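Local structure of PA14 domain-containing protein (Clostridium clariflavum, 6QDI) at residues Asp7-Asn11 / Pro35-Arg40; Ile26-Trp30 / Tyr45-Trp49; Asp176-Asp180 / Val286-Leu292; Tyr220-Ala224 / Gly268-Ile273; Thr203-Pro209 / Cys291-Arg295. The protein probably senses plant-biomass polysaccharides outside the cell through two tandem calcium-binding PA14 domains of a membrane-bound RsgI-type anti-sigma factor. All blocks are in the same frame, centred on the assembly; numbering follows the deposited sequence. Where two conformers were deposited one is given.

Interaction 1 of 5, residues Asp7-Asn11 / Pro35-Arg40; sequences DYFDN and PAKEIR. With CA (calcium ion), chain G.
Tyr8, near the end of strand 4-9, meets the loop 35-40 at two levels. Its ring meets Pro35 obliquely, CE2 3.7 Å from Pro35 CB, while its CB takes the tip of Ile39, CD1, at 3.9 Å. The phenol OH is bonded away from this contact, to Asp23. Phe9 points its side chain away from the loop at CB, but its carbonyl meets Ile39 CD1, 3.6 Å from Phe9 O. Asp10 carries the polar part. Its OD1 accepts the backbone N-H of Arg40 on the syn lone pair, 2.8 Å from Arg40 N and bent to 150°. Water 1 donates to the same OD1 and to Arg40 O, and water 2 joins OD2 to Glu38 O, so both carboxylate oxygens are engaged with the loop. Asp10 binds calcium with its main chain, O lying 2.4 Å from the ion, and its carboxylate acts in the second shell by holding metal-bound water 1. Asn11 OD1 likewise accepts from water 3, another calcium ligand. Asp42 and Ser44 add further ligands, making this one of the two calcium sites of the first PA14 domain, here at the end of strand 4-9.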
# COMPACT_ATOMS: atom_id res chain seq x y z
N ASP A 7 10.96 0.96 0.99
CA ASP A 7 9.97 0.84 -0.06
C ASP A 7 8.69 1.41 0.52
O ASP A 7 8.19 0.94 1.56
CB ASP A 7 9.83 -0.62 -0.48
CG ASP A 7 11.05 -1.14 -1.19
OD1 ASP A 7 11.69 -0.42 -1.96
OD2 ASP A 7 11.37 -2.32 -0.94
N TYR A 8 8.17 2.41 -0.18
CA TYR A 8 7.03 3.17 0.26
C TYR A 8 5.81 2.83 -0.56
O TYR A 8 5.85 2.88 -1.81
CB TYR A 8 7.34 4.71 0.14
CG TYR A 8 8.37 5.18 1.15
CD1 TYR A 8 9.72 4.87 1.01
CD2 TYR A 8 7.98 5.91 2.25
CE1 TYR A 8 10.66 5.24 1.95
CE2 TYR A 8 8.89 6.30 3.22
CZ TYR A 8 10.23 5.95 3.08
OH TYR A 8 11.10 6.38 4.07
N PHE A 9 4.73 2.51 0.15
CA PHE A 9 3.49 2.00 -0.43
C PHE A 9 2.35 2.95 -0.16
O PHE A 9 2.26 3.56 0.92
CB PHE A 9 3.17 0.63 0.18
CG PHE A 9 4.23 -0.41 -0.12
CD1 PHE A 9 4.14 -1.22 -1.24
CD2 PHE A 9 5.30 -0.62 0.74
CE1 PHE A 9 5.11 -2.16 -1.52
CE2 PHE A 9 6.27 -1.57 0.46
CZ PHE A 9 6.15 -2.33 -0.67
N ASP A 10 1.44 3.04 -1.11
CA ASP A 10 0.35 4.00 -1.08
C ASP A 10 -0.82 3.55 -0.21
O ASP A 10 -1.75 4.31 -0.06
CB ASP A 10 -0.18 4.29 -2.50
CG ASP A 10 -0.17 5.77 -2.90
OD1 ASP A 10 0.30 6.61 -2.19
OD2 ASP A 10 -0.50 6.06 -4.11
N ASN A 11 -0.80 2.33 0.31
CA ASN A 11 -1.89 1.79 1.13
C ASN A 11 -1.38 1.44 2.52
O ASN A 11 -0.16 1.45 2.77
CB ASN A 11 -2.45 0.52 0.45
CG ASN A 11 -3.08 0.84 -0.87
OD1 ASN A 11 -3.76 1.85 -1.02
ND2 ASN A 11 -2.95 -0.08 -1.82
N PRO A 35 4.99 10.87 3.43
CA PRO A 35 6.46 10.80 3.44
C PRO A 35 7.15 11.30 2.20
O PRO A 35 8.37 11.50 2.25
CB PRO A 35 6.79 9.30 3.57
CG PRO A 35 5.55 8.66 3.95
CD PRO A 35 4.40 9.52 3.51
N ALA A 36 6.45 11.42 1.10
CA ALA A 36 7.12 11.74 -0.17
C ALA A 36 6.08 12.16 -1.17
O ALA A 36 4.93 11.72 -1.09
CB ALA A 36 7.89 10.52 -0.67
N LYS A 37 6.51 12.94 -2.18
CA LYS A 37 5.54 13.43 -3.17
C LYS A 37 4.86 12.30 -3.94
O LYS A 37 3.73 12.45 -4.40
CB LYS A 37 6.20 14.43 -4.10
CG LYS A 37 7.24 13.87 -5.04
CD LYS A 37 7.86 14.97 -5.87
CE LYS A 37 8.78 14.45 -6.96
NZ LYS A 37 9.92 13.67 -6.42
N GLU A 38 5.53 11.15 -4.04
CA GLU A 38 5.02 10.00 -4.76
C GLU A 38 3.90 9.28 -4.02
O GLU A 38 3.21 8.45 -4.62
CB GLU A 38 6.13 8.99 -5.06
CG GLU A 38 7.15 9.46 -6.09
CD GLU A 38 8.23 10.36 -5.52
OE1 GLU A 38 8.29 10.60 -4.29
OE2 GLU A 38 9.07 10.84 -6.33
N ILE A 39 3.76 9.53 -2.72
CA ILE A 39 2.75 8.89 -1.89
C ILE A 39 1.61 9.87 -1.73
O ILE A 39 1.83 11.00 -1.23
CB ILE A 39 3.38 8.51 -0.52
CG1 ILE A 39 4.44 7.42 -0.70
CG2 ILE A 39 2.33 8.03 0.48
CD1 ILE A 39 3.89 6.05 -1.06
N ARG A 40 0.41 9.44 -2.10
CA ARG A 40 -0.79 10.29 -1.99
C ARG A 40 -0.91 10.79 -0.55
O ARG A 40 -0.79 10.03 0.43
CB ARG A 40 -2.06 9.48 -2.38
CG ARG A 40 -3.35 10.31 -2.42
CD ARG A 40 -3.54 10.93 -3.81
NE ARG A 40 -3.65 9.78 -4.66
CZ ARG A 40 -4.77 9.21 -5.05
NH1 ARG A 40 -5.92 9.74 -4.75
NH2 ARG A 40 -4.72 8.06 -5.75
CA CA G . -3.12 6.10 0.77
O HOH W 1 -1.15 7.27 0.13
O HOH W 2 0.55 8.17 -5.38
O HOH W 3 -4.55 4.13 0.42
O HOH W 4 -3.56 6.19 -1.67

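Interaction 2 of 5, residues Ile26-Trp30 / Tyr45-Trp49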
# COMPACT_ATOMS: atom_id res chain seq x y z
N ILE A 26 16.23 5.05 10.65
CA ILE A 26 14.76 4.97 10.81
C ILE A 26 14.39 5.93 11.93
O ILE A 26 14.40 5.58 13.10
CB ILE A 26 14.26 3.53 11.07
CG1 ILE A 26 14.76 2.58 9.97
CG2 ILE A 26 12.73 3.55 11.11
CD1 ILE A 26 14.14 1.19 9.94
N ASP A 27 14.05 7.16 11.55
CA ASP A 27 13.79 8.24 12.48
C ASP A 27 12.93 9.24 11.76
O ASP A 27 13.46 10.14 11.11
CB ASP A 27 15.12 8.84 12.94
CG ASP A 27 14.96 9.95 13.94
OD1 ASP A 27 13.88 10.12 14.55
OD2 ASP A 27 15.99 10.62 14.11
N PHE A 28 11.62 9.01 11.78
CA PHE A 28 10.69 9.78 10.96
C PHE A 28 9.53 10.30 11.76
O PHE A 28 8.96 9.59 12.59
CB PHE A 28 10.15 8.92 9.81
CG PHE A 28 11.17 8.66 8.77
CD1 PHE A 28 11.48 9.64 7.87
CD2 PHE A 28 11.83 7.46 8.67
CE1 PHE A 28 12.44 9.45 6.89
CE2 PHE A 28 12.80 7.25 7.68
CZ PHE A 28 13.11 8.25 6.81
N PHE A 29 9.18 11.54 11.48
CA PHE A 29 8.00 12.13 12.02
C PHE A 29 7.33 12.87 10.88
O PHE A 29 7.89 13.88 10.40
CB PHE A 29 8.33 13.08 13.18
CG PHE A 29 7.13 13.67 13.82
CD1 PHE A 29 6.41 14.74 13.21
CD2 PHE A 29 6.68 13.23 15.04
CE1 PHE A 29 5.30 15.29 13.79
CE2 PHE A 29 5.59 13.81 15.62
CZ PHE A 29 4.90 14.82 14.98
N TRP A 30 6.19 12.36 10.41
CA TRP A 30 5.56 12.86 9.19
C TRP A 30 4.36 13.76 9.45
O TRP A 30 3.82 14.36 8.52
CB TRP A 30 5.20 11.69 8.28
CG TRP A 30 6.37 11.02 7.70
CD1 TRP A 30 7.35 11.58 6.92
CD2 TRP A 30 6.71 9.64 7.80
NE1 TRP A 30 8.27 10.65 6.55
CE2 TRP A 30 7.89 9.44 7.05
CE3 TRP A 30 6.14 8.55 8.45
CZ2 TRP A 30 8.49 8.18 6.92
CZ3 TRP A 30 6.76 7.29 8.32
CH2 TRP A 30 7.90 7.14 7.57
N TYR A 45 -0.70 4.97 4.48
CA TYR A 45 0.51 4.57 3.76
C TYR A 45 1.29 3.61 4.61
O TYR A 45 0.97 3.39 5.79
CB TYR A 45 1.36 5.81 3.32
CG TYR A 45 1.75 6.72 4.46
CD1 TYR A 45 2.86 6.43 5.23
CD2 TYR A 45 1.01 7.86 4.77
CE1 TYR A 45 3.24 7.26 6.30
CE2 TYR A 45 1.38 8.68 5.83
CZ TYR A 45 2.48 8.36 6.59
OH TYR A 45 2.86 9.14 7.66
N SER A 46 2.29 2.99 4.01
CA SER A 46 3.08 2.00 4.74
C SER A 46 4.46 1.94 4.12
O SER A 46 4.68 2.42 3.00
CB SER A 46 2.36 0.64 4.77
OG SER A 46 2.08 0.16 3.44
N VAL A 47 5.41 1.39 4.87
CA VAL A 47 6.81 1.35 4.48
C VAL A 47 7.42 0.05 4.93
O VAL A 47 7.13 -0.45 6.04
CB VAL A 47 7.61 2.53 5.12
CG1 VAL A 47 8.98 2.62 4.48
CG2 VAL A 47 6.87 3.85 4.99
N ARG A 48 8.29 -0.51 4.08
CA ARG A 48 9.15 -1.61 4.48
C ARG A 48 10.60 -1.18 4.31
O ARG A 48 11.01 -0.75 3.23
CB ARG A 48 8.94 -2.86 3.66
CG ARG A 48 9.83 -4.02 4.07
CD ARG A 48 9.65 -5.24 3.21
NE ARG A 48 8.33 -5.81 3.34
CZ ARG A 48 7.41 -5.86 2.38
NH1 ARG A 48 7.59 -5.30 1.21
NH2 ARG A 48 6.22 -6.44 2.65
N TRP A 49 11.38 -1.32 5.38
CA TRP A 49 12.83 -1.13 5.33
C TRP A 49 13.54 -2.46 5.39
O TRP A 49 13.21 -3.32 6.22
CB TRP A 49 13.32 -0.26 6.50
CG TRP A 49 12.96 1.17 6.38
CD1 TRP A 49 13.60 2.11 5.66
CD2 TRP A 49 11.87 1.85 7.02
NE1 TRP A 49 13.00 3.31 5.78
CE2 TRP A 49 11.93 3.19 6.62
CE3 TRP A 49 10.82 1.44 7.88
CZ2 TRP A 49 11.01 4.12 7.05
CZ3 TRP A 49 9.91 2.40 8.32
CH2 TRP A 49 10.01 3.70 7.88
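Inside the beta sandwich of the first PA14 domain, strands 27-31 and 44-53 belong to different sheets and face each other across the core, their short segments antiparallel at 171° with axes 12.2 Å apart. Aromatic side chains fill the gap. Trp49 is the central one. Ile26 lies over one face of its indole, CD1 being 3.8 Å from Trp49 CG, and Ile26 CG2 makes a CH-pi contact with the six-membered ring from almost straight above it. Val47 CG1, from the same strand as Trp49, backs the opposite face. Phe28 runs nearly parallel to the indole, planes 14° apart, but is displaced so far that little of one ring lies over the other; its CE2 touches Trp49 CZ2 at 3.7 Å. Trp30 approaches Trp49 from the opposite direction and the two indoles meet rim to rim, CH2 to CH2 at 4.0 Å. Tyr45 then turns its edge toward the face of Trp30 in an offset edge-to-face pair, planes at 86° and centroids 5.7 Å apart. The phenol OH of Tyr45 reaches Trp30 CE3 at 3.4 Å. The indole N-H of Trp49 is bonded to Asp23. This is sheet-to-sheet packing by interleaved aromatic side chains, the hydrophobic core of a PA14 beta sandwich.

Interaction 3 of 5, residues Asp176-Asp180 / Val286-Leu292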
# COMPACT_ATOMS: atom_id res chain seq x y z
N ASP A 176 -6.41 8.04 -11.52
CA ASP A 176 -5.76 7.03 -10.67
C ASP A 176 -5.05 6.02 -11.55
O ASP A 176 -5.64 5.48 -12.46
CB ASP A 176 -6.79 6.31 -9.77
CG ASP A 176 -7.10 7.07 -8.49
OD1 ASP A 176 -6.15 7.65 -7.92
OD2 ASP A 176 -8.29 7.10 -8.07
N SER A 177 -3.76 5.81 -11.27
CA SER A 177 -2.93 4.96 -12.09
C SER A 177 -3.44 3.52 -12.21
O SER A 177 -3.39 2.92 -13.29
CB SER A 177 -1.53 4.98 -11.49
OG SER A 177 -1.01 6.30 -11.59
N VAL A 178 -3.81 2.98 -11.05
CA VAL A 178 -4.39 1.67 -10.91
C VAL A 178 -5.49 1.70 -9.85
O VAL A 178 -5.55 2.65 -9.09
CB VAL A 178 -3.35 0.58 -10.54
CG1 VAL A 178 -2.36 0.35 -11.63
CG2 VAL A 178 -2.67 0.89 -9.22
N ILE A 179 -6.32 0.67 -9.83
CA ILE A 179 -7.30 0.54 -8.78
C ILE A 179 -6.79 -0.54 -7.82
O ILE A 179 -7.04 -1.72 -7.98
CB ILE A 179 -8.69 0.23 -9.30
CG1 ILE A 179 -9.10 1.08 -10.50
CG2 ILE A 179 -9.71 0.30 -8.14
CD1 ILE A 179 -8.93 2.55 -10.30
N ASP A 180 -6.04 -0.08 -6.82
CA ASP A 180 -5.40 -0.98 -5.85
C ASP A 180 -5.31 -0.23 -4.54
O ASP A 180 -4.26 0.33 -4.22
CB ASP A 180 -4.03 -1.37 -6.37
CG ASP A 180 -3.35 -2.40 -5.52
OD1 ASP A 180 -4.04 -3.07 -4.74
OD2 ASP A 180 -2.12 -2.59 -5.66
N VAL A 286 -3.39 -7.05 -10.30
CA VAL A 286 -4.00 -5.74 -10.48
C VAL A 286 -3.93 -5.38 -11.95
O VAL A 286 -2.86 -5.50 -12.60
CB VAL A 286 -3.23 -4.74 -9.59
CG1 VAL A 286 -3.56 -3.31 -9.92
CG2 VAL A 286 -3.47 -5.04 -8.11
N VAL A 287 -5.05 -4.90 -12.49
CA VAL A 287 -5.03 -4.44 -13.87
C VAL A 287 -4.08 -3.25 -13.96
O VAL A 287 -4.23 -2.29 -13.21
CB VAL A 287 -6.45 -4.05 -14.35
CG1 VAL A 287 -6.40 -3.61 -15.81
CG2 VAL A 287 -7.40 -5.21 -14.21
N PRO A 288 -3.08 -3.28 -14.84
CA PRO A 288 -2.01 -2.30 -14.75
C PRO A 288 -2.33 -0.98 -15.45
O PRO A 288 -3.15 -0.94 -16.39
CB PRO A 288 -0.84 -3.00 -15.46
CG PRO A 288 -1.56 -3.80 -16.54
CD PRO A 288 -2.81 -4.31 -15.87
N GLN A 289 -1.63 0.05 -15.03
CA GLN A 289 -1.75 1.36 -15.63
C GLN A 289 -1.61 1.31 -17.15
O GLN A 289 -2.30 2.03 -17.86
CB GLN A 289 -0.69 2.27 -15.01
CG GLN A 289 -0.72 3.71 -15.51
CD GLN A 289 0.30 4.56 -14.82
OE1 GLN A 289 1.40 4.08 -14.55
NE2 GLN A 289 -0.01 5.81 -14.55
N SER A 290 -0.69 0.48 -17.63
CA SER A 290 -0.42 0.41 -19.05
C SER A 290 -1.63 0.05 -19.88
O SER A 290 -1.62 0.31 -21.09
CB SER A 290 0.69 -0.63 -19.29
OG SER A 290 0.24 -1.89 -18.86
N CYS A 291 -2.64 -0.58 -19.28
CA CYS A 291 -3.86 -0.96 -19.98
C CYS A 291 -5.09 -0.14 -19.62
O CYS A 291 -6.18 -0.45 -20.11
CB CYS A 291 -4.12 -2.44 -19.76
SG CYS A 291 -2.86 -3.51 -20.51
N LEU A 292 -4.93 0.93 -18.81
CA LEU A 292 -6.04 1.73 -18.35
C LEU A 292 -5.97 3.11 -18.99
O LEU A 292 -4.91 3.76 -18.98
CB LEU A 292 -5.98 1.89 -16.83
CG LEU A 292 -6.16 0.58 -16.04
CD1 LEU A 292 -5.91 0.83 -14.56
CD2 LEU A 292 -7.50 -0.06 -16.30
O HOH W 5 -6.39 -1.70 -11.47
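Val178 and Val286 form the close-packed end of this contact between two loops of the second PA14 domain. Val178 CB rests 3.9 Å from Val286 CG1, and the other branch of Val286, CG2, comes within 3.7 Å of Asp180 CG, the side chains of Val286 and Asp180 crossing at about a right angle. Val286 chi1 of 167°, with CG1 anti to the backbone N, turns CG1 to Val178 and to Asp180 CB, and CG2 to the carboxylate group of Asp180, which is salt-bridged to Arg274. Val178 CG1 pushes into the bend of the other chain, 3.5 Å from Gln289 N and close to Val287 O. Leu292 CD1 closes the row from beyond the 3-10 turn 289-291, 3.5 Å from Ser177 O. That carbonyl oxygen is buried without a conventional polar partner, and what it receives is a CA-H...O contact from Gln289 CA at 3.3 Å. The polar margins are looser. Gln289 stretches out alongside Ser177, yet its NE2 is poorly angled toward Ser177 OG and instead bonds Ile155 O; both side chains were modelled in two conformers, so their mutual geometry is uncertain, consistent with a less ordered edge. Between the backbones, water 5 accepts from Ile179 N at 2.9 Å and donates to Val287 O, bridging main chains that do not bond directly. This is the packing of two connecting loops at one end of the PA14 beta sandwich, where the link between strands 170-176 and 180-184 meets the chain's return to its last strand.

Interaction 4 of 5, residues Tyr220-Ala224 / Gly268-Ile273. With CA (calcium ion), chain E.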
# COMPACT_ATOMS: atom_id res chain seq x y z
N TYR A 220 -13.56 -5.88 -2.51
CA TYR A 220 -14.14 -4.64 -1.98
C TYR A 220 -14.45 -4.75 -0.49
O TYR A 220 -14.81 -5.84 0.02
CB TYR A 220 -15.44 -4.25 -2.75
CG TYR A 220 -16.49 -5.34 -2.77
CD1 TYR A 220 -16.50 -6.31 -3.74
CD2 TYR A 220 -17.47 -5.44 -1.77
CE1 TYR A 220 -17.40 -7.37 -3.72
CE2 TYR A 220 -18.40 -6.48 -1.80
CZ TYR A 220 -18.34 -7.45 -2.74
OH TYR A 220 -19.22 -8.52 -2.78
N ASP A 221 -14.38 -3.58 0.14
CA ASP A 221 -14.93 -3.38 1.49
C ASP A 221 -15.51 -1.97 1.39
O ASP A 221 -14.72 -1.02 1.37
CB ASP A 221 -13.82 -3.43 2.54
CG ASP A 221 -14.30 -3.03 3.91
OD1 ASP A 221 -15.45 -2.48 4.01
OD2 ASP A 221 -13.55 -3.25 4.88
N ASP A 222 -16.83 -1.78 1.20
CA ASP A 222 -17.88 -2.74 1.43
C ASP A 222 -19.01 -2.79 0.42
O ASP A 222 -19.95 -3.55 0.61
CB ASP A 222 -18.43 -2.64 2.88
CG ASP A 222 -18.89 -1.26 3.20
OD1 ASP A 222 -20.00 -0.88 2.71
OD2 ASP A 222 -18.19 -0.51 3.92
N GLY A 223 -18.92 -2.03 -0.67
CA GLY A 223 -19.83 -2.21 -1.79
C GLY A 223 -19.15 -1.83 -3.08
O GLY A 223 -18.27 -0.96 -3.09
N ALA A 224 -19.55 -2.49 -4.17
CA ALA A 224 -18.97 -2.21 -5.47
C ALA A 224 -19.90 -2.70 -6.54
O ALA A 224 -20.64 -3.66 -6.37
CB ALA A 224 -17.61 -2.85 -5.64
N GLY A 268 -18.70 2.29 6.40
CA GLY A 268 -18.30 2.32 7.79
C GLY A 268 -17.05 1.44 7.98
O GLY A 268 -16.83 0.46 7.26
N LEU A 269 -16.29 1.75 9.02
CA LEU A 269 -15.06 1.05 9.34
C LEU A 269 -14.11 1.12 8.14
O LEU A 269 -13.95 2.18 7.55
CB LEU A 269 -15.32 -0.39 9.83
CG LEU A 269 -16.35 -0.58 10.94
CD1 LEU A 269 -16.39 -2.06 11.33
CD2 LEU A 269 -15.99 0.24 12.15
N ALA A 270 -13.38 0.04 7.84
CA ALA A 270 -12.34 0.13 6.85
C ALA A 270 -12.86 0.19 5.43
O ALA A 270 -14.04 -0.11 5.16
CB ALA A 270 -11.37 -1.05 7.04
N GLY A 271 -11.98 0.56 4.51
CA GLY A 271 -12.32 0.66 3.09
C GLY A 271 -11.17 0.20 2.22
O GLY A 271 -10.01 0.54 2.48
N SER A 272 -11.52 -0.55 1.17
CA SER A 272 -10.51 -1.08 0.24
C SER A 272 -11.21 -1.51 -1.03
O SER A 272 -12.41 -1.85 -1.01
CB SER A 272 -9.73 -2.25 0.88
OG SER A 272 -10.62 -3.30 1.26
N ILE A 273 -10.47 -1.47 -2.14
CA ILE A 273 -11.01 -1.89 -3.42
C ILE A 273 -9.83 -2.18 -4.34
O ILE A 273 -8.91 -1.36 -4.46
CB ILE A 273 -11.99 -0.85 -4.03
CG1 ILE A 273 -12.44 -1.20 -5.40
CG2 ILE A 273 -11.40 0.53 -4.10
CD1 ILE A 273 -13.58 -2.11 -5.49
CA CA E . -16.27 -0.69 5.34
O HOH W 6 -10.85 -3.29 4.02
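A cis peptide bond between Asp221 and Asp222 turns two successive carboxylates onto one calcium ion, the unusual feature of this strand-end site in the second PA14 domain. Asp221 OD1 and Asp222 OD2 each bind at 2.4 Å to the calcium, reaching it by different torsions: Asp221 CG is anti to its backbone N (chi1 172°), whereas Asp222 CG folds back between N and carbonyl carbon (chi1 55°). The loop 268-270 supplies main-chain ligands instead, with Gly268 O and Ala270 O both 2.3 Å from the calcium, and Asn266 completes the protein ligands. The ion thereby brings Asp221 OD1 and Ala270 O, two oxygens that would otherwise repel, to 3.0 Å. Just beyond the site the chains pair as antiparallel strands. Asp221 and Ser272 form a hydrogen-bonded pair: Asp221 N donates a hydrogen bond to Ser272 O at 2.9 Å, and Ser272 N donates to Asp221 O. At the corner 221-222 the chain leaves this sheet; Asp222 and Gly223 together oppose Arg265 in a classic beta bulge. On the core side Ile273 CD1 touches both Tyr220 CB and Ala224 CB, while the phenol of Tyr220 leads off to Glu241. Asp222 OD1, the oxygen not on the metal, is held by Thr267. The second oxygen of Asp221 is also engaged: water 6 donates to OD2 and lies 2.8 Å from Ser272 OG.

Interaction 5 of 5, residues Thr203-Pro209 / Cys291-Arg295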
# COMPACT_ATOMS: atom_id res chain seq x y z
N THR A 203 -14.00 5.68 -14.24
CA THR A 203 -14.45 5.48 -15.59
C THR A 203 -13.29 5.54 -16.58
O THR A 203 -12.30 6.22 -16.39
CB THR A 203 -15.51 6.54 -15.98
OG1 THR A 203 -14.99 7.85 -15.81
CG2 THR A 203 -16.82 6.36 -15.24
N GLY A 204 -13.49 4.86 -17.70
CA GLY A 204 -12.57 4.91 -18.82
C GLY A 204 -12.65 3.63 -19.59
O GLY A 204 -13.75 3.09 -19.81
N PHE A 205 -11.48 3.17 -20.03
CA PHE A 205 -11.39 2.00 -20.92
C PHE A 205 -10.21 1.15 -20.50
O PHE A 205 -9.18 1.68 -20.11
CB PHE A 205 -11.23 2.43 -22.39
CG PHE A 205 -12.46 3.09 -22.94
CD1 PHE A 205 -12.70 4.44 -22.69
CD2 PHE A 205 -13.41 2.39 -23.63
CE1 PHE A 205 -13.86 5.06 -23.12
CE2 PHE A 205 -14.56 3.02 -24.09
CZ PHE A 205 -14.78 4.34 -23.80
N ILE A 206 -10.39 -0.16 -20.62
CA ILE A 206 -9.30 -1.11 -20.51
C ILE A 206 -8.96 -1.56 -21.93
O ILE A 206 -9.85 -2.02 -22.65
CB ILE A 206 -9.72 -2.32 -19.65
CG1 ILE A 206 -10.21 -1.87 -18.26
CG2 ILE A 206 -8.58 -3.33 -19.54
CD1 ILE A 206 -10.91 -2.92 -17.45
N GLN A 207 -7.71 -1.39 -22.33
CA GLN A 207 -7.31 -1.83 -23.65
C GLN A 207 -6.57 -3.13 -23.51
O GLN A 207 -5.56 -3.22 -22.79
CB GLN A 207 -6.52 -0.75 -24.40
CG GLN A 207 -6.41 -1.12 -25.90
CD GLN A 207 -6.18 0.09 -26.81
OE1 GLN A 207 -5.66 1.11 -26.35
NE2 GLN A 207 -6.60 -0.01 -28.05
N VAL A 208 -7.05 -4.14 -24.20
CA VAL A 208 -6.67 -5.53 -23.98
C VAL A 208 -5.30 -5.81 -24.60
O VAL A 208 -5.06 -5.50 -25.75
CB VAL A 208 -7.74 -6.45 -24.57
CG1 VAL A 208 -7.33 -7.91 -24.56
CG2 VAL A 208 -9.06 -6.22 -23.85
N PRO A 209 -4.37 -6.44 -23.84
CA PRO A 209 -3.03 -6.61 -24.38
C PRO A 209 -2.85 -7.80 -25.31
O PRO A 209 -1.99 -7.75 -26.19
CB PRO A 209 -2.17 -6.78 -23.13
CG PRO A 209 -3.13 -7.33 -22.09
CD PRO A 209 -4.42 -6.64 -22.38
N CYS A 291 -2.64 -0.58 -19.28
CA CYS A 291 -3.86 -0.96 -19.98
C CYS A 291 -5.09 -0.14 -19.62
O CYS A 291 -6.18 -0.45 -20.11
CB CYS A 291 -4.12 -2.44 -19.76
SG CYS A 291 -2.86 -3.51 -20.51
N LEU A 292 -4.93 0.93 -18.81
CA LEU A 292 -6.04 1.73 -18.35
C LEU A 292 -5.97 3.11 -18.99
O LEU A 292 -4.91 3.76 -18.98
CB LEU A 292 -5.98 1.89 -16.83
CG LEU A 292 -6.16 0.58 -16.04
CD1 LEU A 292 -5.91 0.83 -14.56
CD2 LEU A 292 -7.50 -0.06 -16.30
N TYR A 293 -7.12 3.57 -19.52
CA TYR A 293 -7.20 4.89 -20.12
C TYR A 293 -8.41 5.62 -19.60
O TYR A 293 -9.47 5.02 -19.38
CB TYR A 293 -7.33 4.78 -21.65
CG TYR A 293 -6.15 4.16 -22.33
CD1 TYR A 293 -5.95 2.78 -22.32
CD2 TYR A 293 -5.21 4.92 -22.98
CE1 TYR A 293 -4.87 2.19 -22.96
CE2 TYR A 293 -4.14 4.34 -23.63
CZ TYR A 293 -3.98 2.98 -23.65
OH TYR A 293 -2.92 2.42 -24.33
N PRO A 294 -8.32 6.96 -19.46
CA PRO A 294 -9.46 7.71 -18.94
C PRO A 294 -10.52 8.00 -19.98
O PRO A 294 -11.63 8.36 -19.63
CB PRO A 294 -8.83 9.00 -18.40
CG PRO A 294 -7.58 9.13 -19.15
CD PRO A 294 -7.08 7.75 -19.44
N ARG A 295 -10.15 7.92 -21.26
CA ARG A 295 -11.05 8.19 -22.40
C ARG A 295 -10.76 7.20 -23.51
O ARG A 295 -9.79 6.43 -23.44
CB ARG A 295 -10.81 9.59 -22.96
CG ARG A 295 -11.17 10.69 -22.05
CD ARG A 295 -12.69 10.79 -21.92
NE ARG A 295 -13.01 12.10 -21.47
CZ ARG A 295 -13.12 13.21 -22.23
NH1 ARG A 295 -13.40 14.36 -21.64
NH2 ARG A 295 -13.05 13.15 -23.55
OXT ARG A 295 -11.55 7.17 -24.50
O HOH W 7 -13.87 8.74 -18.17
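Phe205 and Tyr293 exchange two backbone hydrogen bonds, making the hydrogen-bonded pair of an antiparallel ladder by which the short last strand, 292-293, pairs with the end part of strand 198-207 in the second PA14 domain. Phe205 N lies 2.8 Å from Tyr293 O, and Tyr293 N 2.9 Å from Phe205 O. Gln207 N adds a third bond, to Cys291 O. Between these bonds Ile206 CA-H leans on Cys291 O at 3.2 Å. Gly204, with no side chain, lets its CA come to 3.2 Å from Tyr293 O. Water 7 extends the pairing, donating to Pro294 O and bonded to Thr203 OG1. Side chains follow on both faces. Ile206 and Leu292 lie side by side on one, CG1 to CD2 at 3.8 Å. On the other, Gln207 passes the CE1 corner of the Tyr293 ring obliquely, its amide plane 76° to the ring and CB 3.7 Å from Tyr293 CE1; extension from chi1 -167° brings OE1 near the ring too, while NE2 bonds Gly255. The C-terminal carboxylate of Arg295, salt-bridged to Arg257, closes the far end, its OXT 3.4 Å from Phe205 CE1.

In the fold
From the N terminus, interactions 1 and 2 cross: their segments alternate along the first PA14 domain, and strands 4-9 and 44-53 lie side by side in one sheet, with Asn11 O bonded to Ser46 OG. Interaction 1 closes a loop beside a calcium ion, while interaction 2 joins the two sheets. The second domain follows in series. Interaction 3 closes a long loop from 176-180 to 286-292, within which interaction 4 closes a shorter one at another calcium site. Interaction 5 also spans interaction 4 and shares Cys291 and Leu292 with interaction 3. The domains meet where Arg40 of interaction 1 salt-bridges Asp176 and Asn11 bonds Asp180 O, both of interaction 3.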